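Local coordinates for lactate dehydrogenase (Eimeria maxima, PDB 6CT6), which probably catalyses the NADH-dependent interconversion of pyruvate and lactate, and is captured here with NADH and the substrate analogue oxamate, at residues 23-28 with 36-41; 51-56 with 64-69; 166-171 with 177-182; 157-162 with 243-248. All coordinates share one frame; numbering follows the deposited sequence.

Interaction 1 (23-28 with 36-41). With NAI (1,4-dihydronicotinamide adenine dinucleotide), chain D.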
# COMPACT_ATOMS: atom_id res chain seq x y z
N THR B 23 -3.24 3.92 0.86
CA THR B 23 -3.23 2.53 1.32
C THR B 23 -4.62 1.91 1.25
O THR B 23 -4.77 0.77 0.80
CB THR B 23 -2.68 2.47 2.75
OG1 THR B 23 -1.31 2.87 2.75
CG2 THR B 23 -2.80 1.07 3.33
N MET B 24 -5.64 2.65 1.69
CA MET B 24 -6.99 2.09 1.71
C MET B 24 -7.54 1.93 0.30
O MET B 24 -8.25 0.95 0.02
CB MET B 24 -7.90 2.99 2.55
CG MET B 24 -7.54 3.00 4.04
SD MET B 24 -8.68 3.93 5.08
CE MET B 24 -8.50 5.59 4.43
N ALA B 25 -7.23 2.86 -0.60
CA ALA B 25 -7.65 2.71 -1.99
C ALA B 25 -7.00 1.49 -2.64
O ALA B 25 -7.64 0.76 -3.39
CB ALA B 25 -7.31 3.98 -2.78
N PHE B 26 -5.72 1.27 -2.35
CA PHE B 26 -5.02 0.07 -2.80
C PHE B 26 -5.75 -1.19 -2.33
O PHE B 26 -5.93 -2.14 -3.10
CB PHE B 26 -3.59 0.11 -2.27
CG PHE B 26 -2.67 -0.94 -2.84
CD1 PHE B 26 -2.76 -1.34 -4.17
CD2 PHE B 26 -1.68 -1.49 -2.05
CE1 PHE B 26 -1.88 -2.29 -4.67
CE2 PHE B 26 -0.81 -2.43 -2.55
CZ PHE B 26 -0.90 -2.83 -3.86
N LEU B 27 -6.19 -1.21 -1.06
CA LEU B 27 -6.88 -2.38 -0.53
C LEU B 27 -8.21 -2.61 -1.25
O LEU B 27 -8.59 -3.77 -1.49
CB LEU B 27 -7.11 -2.20 0.97
CG LEU B 27 -5.87 -2.39 1.85
CD1 LEU B 27 -6.09 -1.77 3.21
CD2 LEU B 27 -5.53 -3.86 1.98
N CYS B 28 -8.93 -1.54 -1.58
CA CYS B 28 -10.19 -1.69 -2.30
C CYS B 28 -9.97 -2.32 -3.66
O CYS B 28 -10.71 -3.22 -4.08
CB CYS B 28 -10.88 -0.33 -2.43
SG CYS B 28 -11.55 0.31 -0.88
N VAL B 36 -14.02 3.46 -5.72
CA VAL B 36 -13.40 4.35 -4.76
C VAL B 36 -13.25 5.73 -5.38
O VAL B 36 -12.93 5.86 -6.56
CB VAL B 36 -12.01 3.83 -4.33
CG1 VAL B 36 -11.33 4.80 -3.36
CG2 VAL B 36 -12.11 2.45 -3.72
N VAL B 37 -13.49 6.77 -4.58
CA VAL B 37 -13.05 8.13 -4.91
C VAL B 37 -12.02 8.57 -3.88
O VAL B 37 -12.29 8.56 -2.67
CB VAL B 37 -14.21 9.13 -5.00
CG1 VAL B 37 -14.98 9.25 -3.69
CG2 VAL B 37 -13.67 10.49 -5.43
N LEU B 38 -10.84 8.95 -4.37
CA LEU B 38 -9.82 9.58 -3.55
C LEU B 38 -10.02 11.09 -3.63
O LEU B 38 -9.75 11.70 -4.67
CB LEU B 38 -8.43 9.20 -4.05
CG LEU B 38 -7.84 7.87 -3.60
CD1 LEU B 38 -6.65 7.53 -4.47
CD2 LEU B 38 -7.45 7.94 -2.13
N PHE B 39 -10.51 11.69 -2.55
CA PHE B 39 -10.75 13.12 -2.50
C PHE B 39 -9.65 13.81 -1.69
O PHE B 39 -9.23 13.30 -0.65
CB PHE B 39 -12.11 13.44 -1.89
CG PHE B 39 -12.29 14.89 -1.56
CD1 PHE B 39 -12.64 15.81 -2.54
CD2 PHE B 39 -12.09 15.35 -0.27
CE1 PHE B 39 -12.79 17.15 -2.24
CE2 PHE B 39 -12.24 16.69 0.04
CZ PHE B 39 -12.59 17.58 -0.94
N ASP B 40 -9.20 14.96 -2.18
CA ASP B 40 -8.17 15.71 -1.48
C ASP B 40 -8.26 17.17 -1.90
O ASP B 40 -8.91 17.52 -2.89
CB ASP B 40 -6.78 15.15 -1.77
CG ASP B 40 -5.80 15.42 -0.65
OD1 ASP B 40 -5.50 14.48 0.11
OD2 ASP B 40 -5.33 16.58 -0.53
N VAL B 41 -7.60 18.03 -1.12
CA VAL B 41 -7.54 19.45 -1.43
C VAL B 41 -6.29 19.81 -2.24
O VAL B 41 -6.23 20.91 -2.81
CB VAL B 41 -7.58 20.29 -0.14
CG1 VAL B 41 -8.91 20.10 0.57
CG2 VAL B 41 -6.42 19.93 0.79
PA NAI D . -1.24 12.67 5.25
O1A NAI D . -0.73 14.08 5.50
O2A NAI D . -0.41 11.72 4.43
O5B NAI D . -2.68 12.80 4.56
C5B NAI D . -3.61 13.79 4.99
C4B NAI D . -4.28 14.36 3.75
O4B NAI D . -5.45 15.12 4.08
C3B NAI D . -3.36 15.29 2.97
O3B NAI D . -3.14 14.75 1.66
C2B NAI D . -4.11 16.61 2.91
O2B NAI D . -3.93 17.29 1.66
C1B NAI D . -5.54 16.14 3.09
N9A NAI D . -6.51 17.19 3.47
C8A NAI D . -6.32 18.33 4.17
N7A NAI D . -7.49 19.01 4.28
C5A NAI D . -8.44 18.29 3.65
C6A NAI D . -9.89 18.41 3.37
N6A NAI D . -10.59 19.47 3.82
N1A NAI D . -10.48 17.43 2.66
C2A NAI D . -9.80 16.36 2.21
N3A NAI D . -8.49 16.19 2.42
C4A NAI D . -7.78 17.10 3.11
O3 NAI D . -1.57 12.00 6.69
PN NAI D . -1.82 10.42 6.94
O1N NAI D . -0.48 9.76 7.20
O2N NAI D . -2.73 9.88 5.87
O5D NAI D . -2.62 10.47 8.34
C5D NAI D . -3.90 11.09 8.38
C4D NAI D . -4.43 11.20 9.80
O4D NAI D . -4.57 9.91 10.41
C3D NAI D . -3.49 12.00 10.69
O3D NAI D . -4.26 12.91 11.49
C2D NAI D . -2.82 10.96 11.55
O2D NAI D . -2.37 11.47 12.81
C1D NAI D . -3.96 9.97 11.70
N1N NAI D . -3.61 8.62 12.19
C2N NAI D . -4.53 8.04 12.96
C3N NAI D . -4.36 6.78 13.49
C7N NAI D . -5.46 6.25 14.35
O7N NAI D . -6.55 6.81 14.35
N7N NAI D . -5.24 5.18 15.12
C4N NAI D . -3.12 5.98 13.21
C5N NAI D . -2.19 6.71 12.35
C6N NAI D . -2.47 7.99 11.87

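Interaction 2 (51-56 with 64-69)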
# COMPACT_ATOMS: atom_id res chain seq x y z
N MET B 51 -5.11 7.09 -11.05
CA MET B 51 -4.69 6.53 -12.33
C MET B 51 -3.79 5.32 -12.11
O MET B 51 -3.98 4.27 -12.74
CB MET B 51 -3.97 7.62 -13.13
CG MET B 51 -3.46 7.19 -14.50
SD MET B 51 -2.84 8.60 -15.47
CE MET B 51 -4.34 9.56 -15.71
N ASP B 52 -2.82 5.45 -11.20
CA ASP B 52 -1.98 4.32 -10.82
C ASP B 52 -2.82 3.14 -10.32
O ASP B 52 -2.54 1.98 -10.65
CB ASP B 52 -1.00 4.77 -9.74
CG ASP B 52 0.05 3.74 -9.41
OD1 ASP B 52 0.23 2.79 -10.20
OD2 ASP B 52 0.72 3.89 -8.37
N LEU B 53 -3.86 3.41 -9.54
CA LEU B 53 -4.65 2.33 -8.95
C LEU B 53 -5.63 1.72 -9.95
O LEU B 53 -5.97 0.54 -9.81
CB LEU B 53 -5.39 2.85 -7.71
CG LEU B 53 -4.45 3.07 -6.52
CD1 LEU B 53 -5.12 3.92 -5.46
CD2 LEU B 53 -3.99 1.74 -5.92
N CYS B 54 -6.08 2.48 -10.95
CA CYS B 54 -6.83 1.86 -12.04
C CYS B 54 -5.95 0.90 -12.82
O CYS B 54 -6.39 -0.18 -13.22
CB CYS B 54 -7.42 2.93 -12.96
SG CYS B 54 -8.84 3.83 -12.29
N HIS B 55 -4.68 1.27 -13.04
CA HIS B 55 -3.73 0.34 -13.62
C HIS B 55 -3.55 -0.88 -12.73
O HIS B 55 -3.50 -2.02 -13.23
CB HIS B 55 -2.38 1.03 -13.83
CG HIS B 55 -2.45 2.24 -14.72
ND1 HIS B 55 -1.47 3.20 -14.75
CD2 HIS B 55 -3.39 2.64 -15.62
CE1 HIS B 55 -1.80 4.14 -15.62
NE2 HIS B 55 -2.96 3.82 -16.16
N ASN B 56 -3.46 -0.68 -11.42
CA ASN B 56 -3.27 -1.80 -10.50
C ASN B 56 -4.40 -2.81 -10.63
O ASN B 56 -4.17 -4.02 -10.69
CB ASN B 56 -3.16 -1.31 -9.06
CG ASN B 56 -2.89 -2.43 -8.08
OD1 ASN B 56 -1.77 -2.91 -7.97
ND2 ASN B 56 -3.94 -2.87 -7.38
N ILE B 64 -12.20 -2.72 -10.88
CA ILE B 64 -12.44 -1.71 -9.86
C ILE B 64 -11.95 -0.37 -10.38
O ILE B 64 -10.85 -0.27 -10.93
CB ILE B 64 -11.74 -2.09 -8.54
CG1 ILE B 64 -12.40 -3.32 -7.90
CG2 ILE B 64 -11.73 -0.91 -7.56
CD1 ILE B 64 -13.82 -3.12 -7.39
N THR B 65 -12.76 0.67 -10.21
CA THR B 65 -12.41 2.01 -10.64
C THR B 65 -12.10 2.88 -9.43
O THR B 65 -12.90 2.96 -8.50
CB THR B 65 -13.53 2.65 -11.47
OG1 THR B 65 -13.83 1.81 -12.59
CG2 THR B 65 -13.12 4.02 -11.97
N VAL B 66 -10.93 3.52 -9.45
CA VAL B 66 -10.57 4.54 -8.47
C VAL B 66 -10.58 5.88 -9.18
O VAL B 66 -9.94 6.04 -10.23
CB VAL B 66 -9.20 4.27 -7.83
CG1 VAL B 66 -8.88 5.33 -6.78
CG2 VAL B 66 -9.17 2.88 -7.20
N TYR B 67 -11.33 6.84 -8.63
CA TYR B 67 -11.41 8.20 -9.14
C TYR B 67 -10.64 9.14 -8.22
O TYR B 67 -10.57 8.92 -7.01
CB TYR B 67 -12.86 8.68 -9.24
CG TYR B 67 -13.83 7.77 -9.97
CD1 TYR B 67 -14.11 7.95 -11.32
CD2 TYR B 67 -14.51 6.76 -9.29
CE1 TYR B 67 -15.01 7.14 -11.98
CE2 TYR B 67 -15.41 5.94 -9.95
CZ TYR B 67 -15.66 6.13 -11.30
OH TYR B 67 -16.55 5.33 -11.96
N GLY B 68 -10.07 10.19 -8.80
CA GLY B 68 -9.50 11.30 -8.05
C GLY B 68 -10.36 12.54 -8.20
O GLY B 68 -10.87 12.81 -9.29
N SER B 69 -10.51 13.29 -7.11
CA SER B 69 -11.36 14.47 -7.14
C SER B 69 -10.84 15.52 -6.16
O SER B 69 -10.29 15.20 -5.11
CB SER B 69 -12.81 14.13 -6.78
OG SER B 69 -13.64 15.28 -6.87

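Interaction 3 (166-171 with 177-182)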
# COMPACT_ATOMS: atom_id res chain seq x y z
N ARG B 166 0.06 -8.82 18.22
CA ARG B 166 1.27 -9.26 17.53
C ARG B 166 2.37 -9.63 18.52
O ARG B 166 3.10 -10.60 18.31
CB ARG B 166 1.76 -8.15 16.59
CG ARG B 166 3.13 -8.41 15.95
CD ARG B 166 3.06 -9.45 14.84
NE ARG B 166 4.38 -10.00 14.54
CZ ARG B 166 4.74 -10.50 13.36
NH1 ARG B 166 3.89 -10.51 12.34
NH2 ARG B 166 5.97 -10.97 13.20
N MET B 167 2.49 -8.86 19.61
CA MET B 167 3.58 -9.08 20.55
C MET B 167 3.36 -10.35 21.37
O MET B 167 4.29 -11.13 21.59
CB MET B 167 3.73 -7.85 21.45
CG MET B 167 4.26 -6.64 20.70
SD MET B 167 4.57 -5.18 21.72
CE MET B 167 3.18 -4.15 21.27
N ILE B 168 2.12 -10.57 21.84
CA ILE B 168 1.79 -11.82 22.51
C ILE B 168 2.05 -13.00 21.57
O ILE B 168 2.64 -14.01 21.96
CB ILE B 168 0.33 -11.79 22.99
CG1 ILE B 168 0.13 -10.71 24.06
CG2 ILE B 168 -0.12 -13.17 23.50
CD1 ILE B 168 0.82 -10.98 25.38
N ALA B 169 1.60 -12.88 20.32
CA ALA B 169 1.77 -13.95 19.35
C ALA B 169 3.24 -14.29 19.14
O ALA B 169 3.61 -15.47 19.10
CB ALA B 169 1.12 -13.57 18.02
N ASP B 170 4.09 -13.27 18.99
CA ASP B 170 5.52 -13.53 18.79
C ASP B 170 6.14 -14.16 20.03
O ASP B 170 7.05 -14.99 19.93
CB ASP B 170 6.25 -12.24 18.43
CG ASP B 170 5.89 -11.73 17.05
OD1 ASP B 170 5.36 -12.52 16.24
OD2 ASP B 170 6.15 -10.54 16.76
N CYS B 171 5.68 -13.76 21.22
CA CYS B 171 6.24 -14.30 22.45
C CYS B 171 5.89 -15.78 22.61
O CYS B 171 6.76 -16.60 22.95
CB CYS B 171 5.73 -13.49 23.64
SG CYS B 171 6.54 -13.87 25.21
N HIS B 177 -4.02 -15.00 14.67
CA HIS B 177 -5.41 -15.42 14.51
C HIS B 177 -6.01 -15.89 15.83
O HIS B 177 -7.20 -15.70 16.08
CB HIS B 177 -5.49 -16.54 13.46
CG HIS B 177 -6.86 -17.10 13.27
ND1 HIS B 177 -7.41 -18.04 14.12
CD2 HIS B 177 -7.79 -16.87 12.31
CE1 HIS B 177 -8.63 -18.35 13.70
NE2 HIS B 177 -8.88 -17.66 12.60
N ASP B 178 -5.19 -16.50 16.69
CA ASP B 178 -5.67 -17.12 17.92
C ASP B 178 -5.28 -16.33 19.16
O ASP B 178 -5.40 -16.86 20.28
CB ASP B 178 -5.15 -18.55 18.00
CG ASP B 178 -5.52 -19.37 16.78
OD1 ASP B 178 -6.71 -19.34 16.40
OD2 ASP B 178 -4.63 -20.02 16.19
N VAL B 179 -4.83 -15.09 19.01
CA VAL B 179 -4.59 -14.19 20.13
C VAL B 179 -5.72 -13.17 20.14
O VAL B 179 -5.82 -12.34 19.22
CB VAL B 179 -3.22 -13.50 20.03
CG1 VAL B 179 -3.01 -12.57 21.22
CG2 VAL B 179 -2.10 -14.53 19.95
N GLN B 180 -6.56 -13.22 21.17
CA GLN B 180 -7.58 -12.21 21.39
C GLN B 180 -7.03 -11.17 22.35
O GLN B 180 -6.51 -11.51 23.42
CB GLN B 180 -8.87 -12.83 21.94
CG GLN B 180 -9.61 -13.75 20.98
CD GLN B 180 -8.93 -15.09 20.79
OE1 GLN B 180 -8.52 -15.74 21.75
NE2 GLN B 180 -8.80 -15.51 19.53
N GLY B 181 -7.14 -9.90 21.97
CA GLY B 181 -6.57 -8.81 22.74
C GLY B 181 -7.25 -7.49 22.46
O GLY B 181 -7.64 -7.23 21.32
N MET B 182 -7.39 -6.65 23.48
CA MET B 182 -8.10 -5.38 23.34
C MET B 182 -7.33 -4.25 24.01
O MET B 182 -6.78 -4.42 25.10
CB MET B 182 -9.50 -5.46 23.95
CG MET B 182 -10.44 -6.40 23.21
SD MET B 182 -12.10 -6.39 23.90
CE MET B 182 -11.82 -7.32 25.41

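Interaction 4 (157-162 with 243-248). With NAI (1,4-dihydronicotinamide adenine dinucleotide), chain D.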
# COMPACT_ATOMS: atom_id res chain seq x y z
N GLY B 157 -8.91 1.42 18.06
CA GLY B 157 -8.73 0.23 18.87
C GLY B 157 -8.27 -0.98 18.08
O GLY B 157 -7.47 -1.78 18.56
N MET B 158 -8.76 -1.13 16.85
CA MET B 158 -8.33 -2.24 16.02
C MET B 158 -6.82 -2.20 15.79
O MET B 158 -6.15 -3.24 15.84
CB MET B 158 -9.08 -2.23 14.68
CG MET B 158 -8.70 -3.37 13.74
SD MET B 158 -9.03 -4.99 14.46
CE MET B 158 -8.71 -6.07 13.06
N LEU B 159 -6.28 -1.01 15.54
CA LEU B 159 -4.84 -0.86 15.35
C LEU B 159 -4.08 -1.11 16.65
O LEU B 159 -3.11 -1.87 16.68
CB LEU B 159 -4.52 0.53 14.81
CG LEU B 159 -3.05 0.94 14.79
CD1 LEU B 159 -2.27 0.15 13.75
CD2 LEU B 159 -2.92 2.42 14.55
N ASP B 160 -4.49 -0.43 17.73
CA ASP B 160 -3.83 -0.63 19.01
C ASP B 160 -3.92 -2.09 19.45
O ASP B 160 -2.94 -2.66 19.93
CB ASP B 160 -4.46 0.29 20.06
CG ASP B 160 -4.19 1.76 19.78
OD1 ASP B 160 -3.07 2.09 19.35
OD2 ASP B 160 -5.11 2.59 19.98
N SER B 161 -5.10 -2.70 19.28
CA SER B 161 -5.26 -4.11 19.64
C SER B 161 -4.38 -5.01 18.79
O SER B 161 -3.83 -6.01 19.29
CB SER B 161 -6.73 -4.52 19.49
OG SER B 161 -7.55 -3.78 20.37
N SER B 162 -4.22 -4.69 17.50
CA SER B 162 -3.40 -5.53 16.63
C SER B 162 -1.94 -5.53 17.08
O SER B 162 -1.23 -6.52 16.88
CB SER B 162 -3.50 -5.06 15.18
OG SER B 162 -2.71 -3.90 14.96
N TYR B 243 1.02 3.87 8.44
CA TYR B 243 -0.10 3.91 7.51
C TYR B 243 -0.57 2.56 6.98
O TYR B 243 -1.72 2.48 6.52
CB TYR B 243 0.20 4.83 6.31
CG TYR B 243 1.56 4.67 5.65
CD1 TYR B 243 1.70 3.93 4.48
CD2 TYR B 243 2.68 5.30 6.16
CE1 TYR B 243 2.93 3.80 3.85
CE2 TYR B 243 3.92 5.18 5.54
CZ TYR B 243 4.03 4.43 4.39
OH TYR B 243 5.26 4.31 3.78
N TYR B 244 0.22 1.49 7.03
CA TYR B 244 -0.27 0.20 6.53
C TYR B 244 -1.30 -0.40 7.47
O TYR B 244 -2.46 -0.60 7.09
CB TYR B 244 0.90 -0.76 6.30
CG TYR B 244 1.72 -0.37 5.09
CD1 TYR B 244 1.19 -0.45 3.81
CD2 TYR B 244 3.02 0.08 5.24
CE1 TYR B 244 1.93 -0.08 2.71
CE2 TYR B 244 3.78 0.45 4.14
CZ TYR B 244 3.22 0.36 2.88
OH TYR B 244 3.96 0.72 1.78
N ALA B 245 -0.91 -0.69 8.71
CA ALA B 245 -1.87 -1.26 9.66
C ALA B 245 -3.05 -0.34 9.92
O ALA B 245 -4.18 -0.85 10.05
CB ALA B 245 -1.15 -1.63 10.96
N PRO B 246 -2.89 0.99 10.02
CA PRO B 246 -4.08 1.84 10.17
C PRO B 246 -5.05 1.75 9.00
O PRO B 246 -6.27 1.72 9.23
CB PRO B 246 -3.48 3.25 10.29
CG PRO B 246 -2.12 3.04 10.84
CD PRO B 246 -1.64 1.72 10.29
N GLY B 247 -4.56 1.72 7.77
CA GLY B 247 -5.45 1.65 6.62
C GLY B 247 -6.21 0.34 6.55
O GLY B 247 -7.41 0.32 6.26
N THR B 248 -5.52 -0.77 6.82
CA THR B 248 -6.18 -2.07 6.79
C THR B 248 -7.22 -2.19 7.89
O THR B 248 -8.30 -2.74 7.67
CB THR B 248 -5.12 -3.17 6.90
OG1 THR B 248 -4.12 -2.98 5.90
CG2 THR B 248 -5.73 -4.56 6.72
PA NAI D . -1.24 12.67 5.25
O1A NAI D . -0.73 14.08 5.50
O2A NAI D . -0.41 11.72 4.43
O5B NAI D . -2.68 12.80 4.56
C5B NAI D . -3.61 13.79 4.99
C4B NAI D . -4.28 14.36 3.75
O4B NAI D . -5.45 15.12 4.08
C3B NAI D . -3.36 15.29 2.97
O3B NAI D . -3.14 14.75 1.66
C2B NAI D . -4.11 16.61 2.91
O2B NAI D . -3.93 17.29 1.66
C1B NAI D . -5.54 16.14 3.09
N9A NAI D . -6.51 17.19 3.47
C8A NAI D . -6.32 18.33 4.17
N7A NAI D . -7.49 19.01 4.28
C5A NAI D . -8.44 18.29 3.65
C6A NAI D . -9.89 18.41 3.37
N6A NAI D . -10.59 19.47 3.82
N1A NAI D . -10.48 17.43 2.66
C2A NAI D . -9.80 16.36 2.21
N3A NAI D . -8.49 16.19 2.42
C4A NAI D . -7.78 17.10 3.11
O3 NAI D . -1.57 12.00 6.69
PN NAI D . -1.82 10.42 6.94
O1N NAI D . -0.48 9.76 7.20
O2N NAI D . -2.73 9.88 5.87
O5D NAI D . -2.62 10.47 8.34
C5D NAI D . -3.90 11.09 8.38
C4D NAI D . -4.43 11.20 9.80
O4D NAI D . -4.57 9.91 10.41
C3D NAI D . -3.49 12.00 10.69
O3D NAI D . -4.26 12.91 11.49
C2D NAI D . -2.82 10.96 11.55
O2D NAI D . -2.37 11.47 12.81
C1D NAI D . -3.96 9.97 11.70
N1N NAI D . -3.61 8.62 12.19
C2N NAI D . -4.53 8.04 12.96
C3N NAI D . -4.36 6.78 13.49
C7N NAI D . -5.46 6.25 14.35
O7N NAI D . -6.55 6.81 14.35
N7N NAI D . -5.24 5.18 15.12
C4N NAI D . -3.12 5.98 13.21
C5N NAI D . -2.19 6.71 12.35
C6N NAI D . -2.47 7.99 11.87

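Interaction 1 (23-28 with 36-41)
The F39 ring meets the adenine of NADH at its edge: CE2 lies 3.2 Å from N1A, near the plane of the phenyl ring, while the ring of Y72 meets F39 with the planes inclined at about 30°. The base itself has CG1 of V41 above one face, 3.4 Å from its C6A. F39 is the last residue of strand 35-39, the second strand of a Rossmann beta-alpha-beta unit in which helix 19-31 links it to strand 11-15. Just past that strand, the D40 carboxylate spans the adenosine ribose. The NADH hydroxyl O3B donates to D40 OD1 over 2.8 Å and O2B to D40 OD2 over 2.7 Å, a paired grip on the ribose diol that is the classic mark of NAD-dependent Rossmann enzymes. The backbone amides of S17 and V42 hold OD1 and OD2 respectively; two N-H groups and two ribose hydroxyls together fix the rotation of the carboxylate.

Behind this polar rim, helix and strand pack through small apolar groups. The short axes run nearly antiparallel, at 168°, and approach to 9.4 Å. A25, with only a methyl, faces the strand: its CB lies 4.0 Å from L38 CD1 and 4.1 Å from V36 CG1. L38 also reaches S17 in the glycine-rich turn. On another flank of the helix, F26 meets the ring of Y244 of the second subunit. V36 CG1 stands anti to the backbone N (chi1 178°), which turns the other methyl to C28; there packing is tightest, with V36 CG2 only 3.3 Å from C28 CB.

Interaction 2 (51-56 with 64-69)
L53 and V66 form the close apolar half of this contact, which joins helix 45-59 to strand 66-69 in the second beta-alpha-beta unit of the Rossmann domain. The L53 CB lies 3.8 Å from V66 CG2, a methyl brought round to the helix because CG1 takes the place anti to the backbone N (chi1 -178°). Both side chains also touch L38 of the adjoining strand 35-39, and L53 reaches A25 and F26 on helix 19-31, so this half is buried from several directions.

The other half is looser and only partly buried. T65 directs its CB away from the helix and brings CG2 no nearer than 4.3 Å to C54 SG; the same methyl rests on a face of the Y67 ring, offset toward the rim. Strand 66-69 is outermost in the sheet of this chain. On the helix's other flank D52 and N56 bind the second subunit, D52 accepting from the amides of Y243, Y244 and A245 there. What joins the two halves is the thiol of C54: SG lies 3.2 Å from V66 O and accepts a long hydrogen bond from V66 N, 3.5 Å with an angle of 153° at the hydrogen.

Interaction 3 (166-171 with 177-182)
V179 faces the helix with its side chain, while its backbone O accepts a hydrogen bond from R165 NE. V179 CG1 stands anti to the backbone N (chi1 -180°), and the two methyls straddle successive helix residues: V179 CG1 lies 3.7 Å from I168 CG2, and V179 CG2 lies 3.9 Å from A169 CB. The I168 and V179 side chains cross obliquely, and I168 meets the valine with its CG2 branch and CB while the longer CG1 branch leads away. No hydrogen bond joins the two segments; the pairing is purely apolar and buried.

Polar links run instead within each segment. R166 and D170, one helical turn apart, form a salt bridge in which R166 NE reaches D170 OD2 over 2.9 Å, with an angle of 162° at the hydrogen. The carboxylate oxygen lies close to the guanidinium plane and is approached on its syn side. The bridge probably helps hold the guanidinium so that NH1 and NH2 reach I64 O and T65 OG1 of the second subunit. In the other segment, H177 ND1 donates to D178 OD1 over 2.7 Å, in the imidazole plane but from well above the carboxylate plane. Q180 OE1 is gripped by two groups, T199 OG1 and G202 N.

Within the C-terminal alpha/beta domain, the contact sets helix 157-172 against the small antiparallel sheet in which strand 179-184 is an inner strand: I200 of strand 199-200 touches both V179 and I168, V174 in the connecting loop touches V179, and I222 of helix 216-237 meets I168.

Interaction 4 (157-162 with 243-248)
L159 lays its forked end over A245 and P246. CD1 presses on A245 CB at 3.5 Å, tighter than an ordinary carbon contact, and also reaches CD of the P246 ring, while L159 CD2 lies 3.8 Å from P246 CG. The leucine extends with CG anti to the backbone N (chi1 169°), which carries the fork across to the opposite helix and on to the cofactor. There L159 CD2 comes 3.7 Å from the carboxamide N7N of NADH and lies about as close to C4N. P246 CG approaches the dihydronicotinamide 3.9 Å from C4N, the hydride-carrying carbon. L159 also touches the bound oxamate.

Here the starts of helices 157-172 and 244-259, both in the C-terminal catalytic domain of the lactate/malate dehydrogenase fold, form a wall of the active site. D160, next to L159, bonds through OD2 to ND1 of H187 in the oxamate pocket, consistent with the Asp-His pair of this family. Toward the dimer interface, S162 O accepts from S58 OG of the second subunit.

Serines fasten helix 157-172 to itself. G157 O accepts from both S161 OG and S161 N, which come from opposite faces of the carbonyl plane. The next residue, S162, donates through OG back to L159 O, three residues earlier, over 2.7 Å and tilted 21° from that carbonyl's plane.

Interactions 1 and 2 belong to consecutive Rossmann beta-alpha-beta units, with centres 8 Å apart, and share the sheet: L38 N lies 2.7 Å from Y67 O, and A25 CB packs 3.5 Å from L53 CD1. Interactions 3 and 4 use the two ends of helix 157-172, their centres 14 Å apart. NADH links the halves, its adenosine at interaction 1 and its nicotinamide beside oxamate at interaction 4; the centres of these two interactions are about 17 Å apart, and M24 and L27 touch G247 directly. Interaction 2 does not touch interaction 3 or 4 within the chain (nearest atoms about 22 and 11 Å), yet it meets both of their counterparts in the second subunit across the dimer interface.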